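Local atomic coordinates of putative c-1-tetrahydrofolate synthase, cytoplasmic (Leishmania major, PDB entry 4A26), a protein that is a bifunctional folate enzyme that probably oxidises N5,N10-methylenetetrahydrofolate with NAD(P)+ and hydrolyses the resulting methenyl form. Residues Ile194-Ser197 against Gly198-Thr201; His121-Asp125 against Ala126-Val130; Gly160-Met163 against Ala164-Ala168. All coordinates share one frame; numbering follows the deposited sequence.

Contact 1: residues Ile194-Ser197 against Gly198-Thr201; sequences IVHS and GTST
The imidazole of His196 meets Thr199 on one face and Gly198 at its edge. Thr199 OG1 sits over the middle of the ring, 3.5 Å above its plane. At the rim, close to the ring plane, Gly198 N approaches His196 ND1 at 3.3 Å and forms a rather bent hydrogen bond (N-H...N angle 135°). At the far end NE2 is bonded to Ala190 O of the second subunit, and Met186 of that subunit also packs on His196. With CG placed between the backbone N and the carbonyl carbon (chi1 45°), the ring is set beside the turn, where ND1 meets Gly198 N.

The same hydroxyl that lies over the ring receives the main bond of the contact: His196 N donates to Thr199 OG1 at 2.7 Å, almost straight at 168°. Thr199 OG1 has a further hydrogen bond, with Thr191 OG1 of the second subunit. The methyl of Thr199, CG2, packs on Val195 CG1 at 3.4 Å, the two side chains crossing at about a right angle. Thr199 N bonds to His196 O at 2.8 Å, closing a type I beta turn from His196 to Thr199.

The turn carries the chain off the end of strand 191-195, the second strand within the NAD(P)-binding domain and outermost in the parallel sheet of this chain, toward helix 201-209, where Ser200 is the N-cap. As in other Rossmann enzymes, the end of this strand probably lies near the adenine ribose side of the cofactor site. On the chemistry, an ND1 that accepts from a backbone N-H, though by a long bond, and an NE2 that faces a carbonyl oxygen are consistent with an imidazole protonated on NE2, its rotation probably fixed from both subunits.

Contact 2: residues His121-Asp125 against Ala126-Val130; sequences HKDAD and ALLPV
Asp123 OD2 is gripped by Leu128 N and, from the helix beyond, by Asn131 ND2. The bond from Leu128 N is 2.9 Å long and nearly straight at 169°, meeting OD2 on its syn side but 31° out of the carboxylate plane. The other oxygen, Asp123 OD1, takes a weak bond from Leu127 N at 3.2 Å. Two successive backbone N-H groups thus share one buried carboxylate, which reaches them because CG is anti to the backbone N (chi1 178°).

The backbone bends round this carboxylate. Ala126 N bonds to Asp123 O at 2.9 Å, closing a type I beta turn from Asp123 to Ala126, and Asp123 itself is the centre of an inverse gamma turn. Ala126 then adopts a positive phi, bringing the chain round past the carboxylate. Apolar atoms fill in alongside: Leu128 CB lies 3.4 Å from Asp123 OD2, while Leu127 CD1 rests on Asp125 CB at 3.6 Å.

Leu128 is the N-cap of helix 129-136, so the carboxylate holds the chain just where that helix starts. Ala124 and Asp125 pack on Ile100 of strand 98-101, Leu127 touches Ile115 and Leu128 touches Glu116 of helix 111-116, and Leu127 also meets Tyr137 of the second subunit.

Contact 3: residues Gly160-Met163 against Ala164-Ala168; sequences GIEM and AGKRA
Glu162 and Lys166 reach across the turn to form a salt bridge, with Glu162 OE1 3.4 Å from Lys166 NZ. Lys166 CE comes 3.3 Å from Glu162 OE1 and packs on Glu162 CB, and the two side chains cross at a slant. Lys166 gets there by bending at chi2 (-62°), which folds its chain back over the turn; its CG passes 3.3 Å from Met163 O and close to Glu162 O. The carboxylate comes to meet it on a side chain extended beyond CG.

Underneath, the backbone sets the spacing. Lys166 N donates to Met163 O at 3.1 Å. Gly165 takes the third place of the turn with a positive phi of 84°, a conformation that favours glycine.

Further out, Met163 is buried, against Leu156 of helix 147-159, Leu185 of helix 178-187 and Ile213 of strand 213-216. Backbone hydrogen bonds join Gly165 to Asn189 and Lys166 to Thr191, and Arg167 makes a salt bridge with Asp206 of the second subunit. Met163 to Lys166 form a type II beta turn, with the salt bridge linking its last residue to the residue before it. The turn feeds the chain from helix 147-159 into strand 167-171, the first strand within the NAD(P)-binding domain of Rossmann-like fold.

How the contacts relate
From the N terminus the chain first meets contact 2, which closes the bend between helix 111-116 and helix 129-136. Contact 3 follows after helix 147-159 and turns the chain into strand 167-171. The chain then passes through helix 178-187 and along strand 191-195 to contact 1, the turn toward helix 201-209. The three lie in series; none nests in or crosses another. Contacts 1 and 3 serve neighbouring parallel strands of one sheet, with nearest atoms about 6 Å apart. Contact 2 lies by strand 98-101 of the three-stranded sheet, its centre about 28 Å from that of contact 1. All three also touch the second subunit of the homodimer.

Contact 1: residues Ile194-Ser197 against Gly198-Thr201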
loop_
_atom_site.group_PDB
_atom_site.type_symbol
_atom_site.label_atom_id
_atom_site.label_comp_id
_atom_site.label_asym_id
_atom_site.label_seq_id
_atom_site.Cartn_x
_atom_site.Cartn_y
_atom_site.Cartn_z
ATOM N N ILE A 194 -11.605 -5.800 0.701
ATOM C CA ILE A 194 -11.834 -4.594 1.492
ATOM C C ILE A 194 -13.207 -4.031 1.159
ATOM O O ILE A 194 -13.426 -3.540 0.063
ATOM C CB ILE A 194 -10.750 -3.525 1.232
ATOM C CG1 ILE A 194 -9.360 -4.091 1.551
ATOM C CG2 ILE A 194 -11.008 -2.286 2.082
ATOM C CD1 ILE A 194 -8.231 -3.365 0.853
ATOM N N VAL A 195 -14.132 -4.127 2.108
ATOM C CA VAL A 195 -15.461 -3.545 1.953
ATOM C C VAL A 195 -15.436 -2.092 2.437
ATOM O O VAL A 195 -14.747 -1.767 3.419
ATOM C CB VAL A 195 -16.525 -4.340 2.741
ATOM C CG1 VAL A 195 -17.901 -3.738 2.525
ATOM C CG2 VAL A 195 -16.516 -5.802 2.325
ATOM N N HIS A 196 -16.188 -1.234 1.746
ATOM C CA HIS A 196 -16.188 0.209 2.004
ATOM C C HIS A 196 -17.532 0.855 1.625
ATOM O O HIS A 196 -18.478 0.158 1.256
ATOM C CB HIS A 196 -15.018 0.866 1.251
ATOM C CG HIS A 196 -14.867 0.406 -0.168
ATOM N ND1 HIS A 196 -15.713 0.812 -1.178
ATOM C CD2 HIS A 196 -13.961 -0.418 -0.747
ATOM C CE1 HIS A 196 -15.339 0.250 -2.316
ATOM N NE2 HIS A 196 -14.278 -0.500 -2.082
ATOM N N SER A 197 -17.616 2.183 1.726
ATOM C CA SER A 197 -18.857 2.923 1.452
ATOM C C SER A 197 -19.454 2.664 0.069
ATOM O O SER A 197 -20.665 2.778 -0.118
ATOM C CB SER A 197 -18.620 4.426 1.597
ATOM O OG SER A 197 -17.916 4.940 0.479
ATOM N N GLY A 198 -18.597 2.356 -0.902
ATOM C CA GLY A 198 -19.044 2.018 -2.249
ATOM C C GLY A 198 -19.586 0.606 -2.362
ATOM O O GLY A 198 -20.300 0.290 -3.312
ATOM N N THR A 199 -19.250 -0.244 -1.395
ATOM C CA THR A 199 -19.666 -1.647 -1.417
ATOM C C THR A 199 -21.156 -1.782 -1.142
ATOM O O THR A 199 -21.687 -1.166 -0.223
ATOM C CB THR A 199 -18.895 -2.498 -0.380
ATOM O OG1 THR A 199 -17.496 -2.200 -0.453
ATOM C CG2 THR A 199 -19.111 -3.988 -0.630
ATOM N N SER A 200 -21.820 -2.593 -1.956
ATOM C CA SER A 200 -23.230 -2.889 -1.777
ATOM C C SER A 200 -23.423 -3.707 -0.506
ATOM O O SER A 200 -22.517 -4.440 -0.089
ATOM C CB SER A 200 -23.751 -3.670 -2.983
ATOM O OG SER A 200 -25.047 -4.184 -2.745
ATOM N N THR A 201 -24.596 -3.575 0.108
ATOM C CA THR A 201 -24.924 -4.352 1.300
ATOM C C THR A 201 -24.987 -5.836 0.968
ATOM O O THR A 201 -24.485 -6.661 1.718
ATOM C CB THR A 201 -26.266 -3.924 1.927
ATOM O OG1 THR A 201 -27.304 -3.981 0.938
ATOM C CG2 THR A 201 -26.168 -2.516 2.483
#

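Contact 2: residues His121-Asp125 against Ala126-Val130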
loop_
_atom_site.group_PDB
_atom_site.type_symbol
_atom_site.label_atom_id
_atom_site.label_comp_id
_atom_site.label_asym_id
_atom_site.label_seq_id
_atom_site.Cartn_x
_atom_site.Cartn_y
_atom_site.Cartn_z
ATOM N N HIS A 121 13.109 6.604 9.797
ATOM C CA HIS A 121 13.550 5.584 10.752
ATOM C C HIS A 121 13.160 5.871 12.210
ATOM O O HIS A 121 13.445 5.061 13.091
ATOM C CB HIS A 121 15.068 5.334 10.625
ATOM C CG HIS A 121 15.928 6.423 11.203
ATOM N ND1 HIS A 121 16.407 7.476 10.452
ATOM C CD2 HIS A 121 16.410 6.606 12.456
ATOM C CE1 HIS A 121 17.136 8.265 11.220
ATOM N NE2 HIS A 121 17.156 7.760 12.439
ATOM N N LYS A 122 12.500 7.002 12.465
ATOM C CA LYS A 122 11.969 7.311 13.800
ATOM C C LYS A 122 10.444 7.482 13.801
ATOM O O LYS A 122 9.861 7.911 14.799
ATOM C CB LYS A 122 12.636 8.572 14.358
ATOM C CG LYS A 122 14.136 8.453 14.526
ATOM C CD LYS A 122 14.708 9.622 15.307
ATOM C CE LYS A 122 16.187 9.421 15.609
ATOM N NZ LYS A 122 16.731 10.464 16.520
ATOM N N ASP A 123 9.806 7.120 12.691
ATOM C CA ASP A 123 8.368 7.311 12.504
ATOM C C ASP A 123 7.577 6.202 13.207
ATOM O O ASP A 123 7.048 5.295 12.565
ATOM C CB ASP A 123 8.064 7.347 10.999
ATOM C CG ASP A 123 6.585 7.495 10.687
ATOM O OD1 ASP A 123 5.830 8.038 11.516
ATOM O OD2 ASP A 123 6.175 7.072 9.589
ATOM N N ALA A 124 7.479 6.302 14.529
ATOM C CA ALA A 124 6.894 5.241 15.358
ATOM C C ALA A 124 5.437 4.886 15.026
ATOM O O ALA A 124 5.022 3.740 15.220
ATOM C CB ALA A 124 7.020 5.606 16.837
ATOM N N ASP A 125 4.661 5.858 14.551
ATOM C CA ASP A 125 3.268 5.605 14.154
ATOM C C ASP A 125 3.138 5.115 12.703
ATOM O O ASP A 125 2.074 4.629 12.305
ATOM C CB ASP A 125 2.392 6.853 14.378
ATOM C CG ASP A 125 1.685 6.849 15.734
ATOM O OD1 ASP A 125 1.267 5.755 16.185
ATOM O OD2 ASP A 125 1.530 7.944 16.332
ATOM N N ALA A 126 4.213 5.228 11.926
ATOM C CA ALA A 126 4.217 4.797 10.526
ATOM C C ALA A 126 3.260 5.632 9.677
ATOM O O ALA A 126 2.510 5.090 8.860
ATOM C CB ALA A 126 3.867 3.323 10.422
ATOM N N LEU A 127 3.297 6.948 9.880
ATOM C CA LEU A 127 2.405 7.887 9.190
ATOM C C LEU A 127 3.004 8.463 7.896
ATOM O O LEU A 127 2.285 9.053 7.091
ATOM C CB LEU A 127 2.024 9.031 10.139
ATOM C CG LEU A 127 1.080 8.636 11.277
ATOM C CD1 LEU A 127 1.172 9.623 12.434
ATOM C CD2 LEU A 127 -0.354 8.516 10.775
ATOM N N LEU A 128 4.312 8.300 7.712
ATOM C CA LEU A 128 4.994 8.770 6.508
ATOM C C LEU A 128 4.609 7.910 5.304
ATOM O O LEU A 128 4.435 6.699 5.444
ATOM C CB LEU A 128 6.515 8.727 6.695
ATOM C CG LEU A 128 7.152 9.820 7.556
ATOM C CD1 LEU A 128 8.609 9.503 7.809
ATOM C CD2 LEU A 128 7.020 11.172 6.890
ATOM N N PRO A 129 4.455 8.532 4.120
ATOM C CA PRO A 129 4.173 7.766 2.900
ATOM C C PRO A 129 5.198 6.673 2.592
ATOM O O PRO A 129 4.821 5.570 2.199
ATOM C CB PRO A 129 4.188 8.835 1.807
ATOM C CG PRO A 129 3.763 10.071 2.501
ATOM C CD PRO A 129 4.298 9.982 3.901
ATOM N N VAL A 130 6.479 6.976 2.780
ATOM C CA VAL A 130 7.541 6.000 2.531
ATOM C C VAL A 130 7.369 4.734 3.385
ATOM O O VAL A 130 7.569 3.624 2.894
ATOM C CB VAL A 130 8.954 6.621 2.714
ATOM C CG1 VAL A 130 9.169 7.086 4.151
ATOM C CG2 VAL A 130 10.032 5.638 2.286
#

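Contact 3: residues Gly160-Met163 against Ala164-Ala168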
loop_
_atom_site.group_PDB
_atom_site.type_symbol
_atom_site.label_atom_id
_atom_site.label_comp_id
_atom_site.label_asym_id
_atom_site.label_seq_id
_atom_site.Cartn_x
_atom_site.Cartn_y
_atom_site.Cartn_z
ATOM N N GLY A 160 -3.517 -18.261 17.911
ATOM C CA GLY A 160 -3.310 -19.431 17.067
ATOM C C GLY A 160 -4.193 -19.422 15.836
ATOM O O GLY A 160 -4.347 -20.448 15.167
ATOM N N ILE A 161 -4.767 -18.259 15.532
ATOM C CA ILE A 161 -5.690 -18.132 14.418
ATOM C C ILE A 161 -4.906 -18.066 13.111
ATOM O O ILE A 161 -4.130 -17.132 12.885
ATOM C CB ILE A 161 -6.598 -16.898 14.576
ATOM C CG1 ILE A 161 -7.455 -17.044 15.840
ATOM C CG2 ILE A 161 -7.483 -16.725 13.352
ATOM C CD1 ILE A 161 -8.319 -15.846 16.150
ATOM N N GLU A 162 -5.105 -19.085 12.273
ATOM C CA GLU A 162 -4.445 -19.185 10.975
ATOM C C GLU A 162 -4.919 -18.064 10.058
ATOM O O GLU A 162 -6.114 -17.767 9.998
ATOM C CB GLU A 162 -4.738 -20.544 10.316
ATOM C CG GLU A 162 -3.984 -21.732 10.927
ATOM C CD GLU A 162 -4.511 -23.100 10.465
ATOM O OE1 GLU A 162 -5.460 -23.152 9.649
ATOM O OE2 GLU A 162 -3.977 -24.129 10.932
ATOM N N MET A 163 -3.970 -17.448 9.356
ATOM C CA MET A 163 -4.256 -16.456 8.320
ATOM C C MET A 163 -3.953 -17.004 6.919
ATOM O O MET A 163 -4.779 -16.892 6.028
ATOM C CB MET A 163 -3.444 -15.191 8.577
ATOM C CG MET A 163 -4.046 -14.301 9.638
ATOM S SD MET A 163 -2.895 -13.060 10.242
ATOM C CE MET A 163 -1.821 -14.090 11.246
ATOM N N ALA A 164 -2.775 -17.594 6.730
ATOM C CA ALA A 164 -2.386 -18.135 5.422
ATOM C C ALA A 164 -3.417 -19.127 4.877
ATOM O O ALA A 164 -3.810 -20.061 5.574
ATOM C CB ALA A 164 -1.030 -18.800 5.511
ATOM N N GLY A 165 -3.849 -18.914 3.636
ATOM C CA GLY A 165 -4.803 -19.806 2.973
ATOM C C GLY A 165 -6.265 -19.532 3.288
ATOM O O GLY A 165 -7.159 -20.242 2.807
ATOM N N LYS A 166 -6.517 -18.494 4.080
ATOM C CA LYS A 166 -7.867 -18.180 4.530
ATOM C C LYS A 166 -8.452 -17.006 3.750
ATOM O O LYS A 166 -7.721 -16.253 3.098
ATOM C CB LYS A 166 -7.861 -17.861 6.027
ATOM C CG LYS A 166 -7.216 -18.943 6.902
ATOM C CD LYS A 166 -7.958 -20.271 6.809
ATOM C CE LYS A 166 -7.427 -21.275 7.813
ATOM N NZ LYS A 166 -8.307 -22.474 7.918
ATOM N N ARG A 167 -9.775 -16.874 3.807
ATOM C CA ARG A 167 -10.465 -15.738 3.220
ATOM C C ARG A 167 -10.688 -14.714 4.327
ATOM O O ARG A 167 -11.002 -15.075 5.458
ATOM C CB ARG A 167 -11.793 -16.176 2.602
ATOM C CG ARG A 167 -11.637 -17.280 1.559
ATOM C CD ARG A 167 -12.956 -17.912 1.140
ATOM N NE ARG A 167 -13.614 -17.152 0.080
ATOM C CZ ARG A 167 -14.516 -17.648 -0.772
ATOM N NH1 ARG A 167 -14.894 -18.925 -0.715
ATOM N NH2 ARG A 167 -15.046 -16.857 -1.701
ATOM N N ALA A 168 -10.504 -13.438 4.000
ATOM C CA ALA A 168 -10.622 -12.363 4.980
ATOM C C ALA A 168 -11.400 -11.192 4.404
ATOM O O ALA A 168 -11.289 -10.878 3.216
ATOM C CB ALA A 168 -9.237 -11.900 5.425
#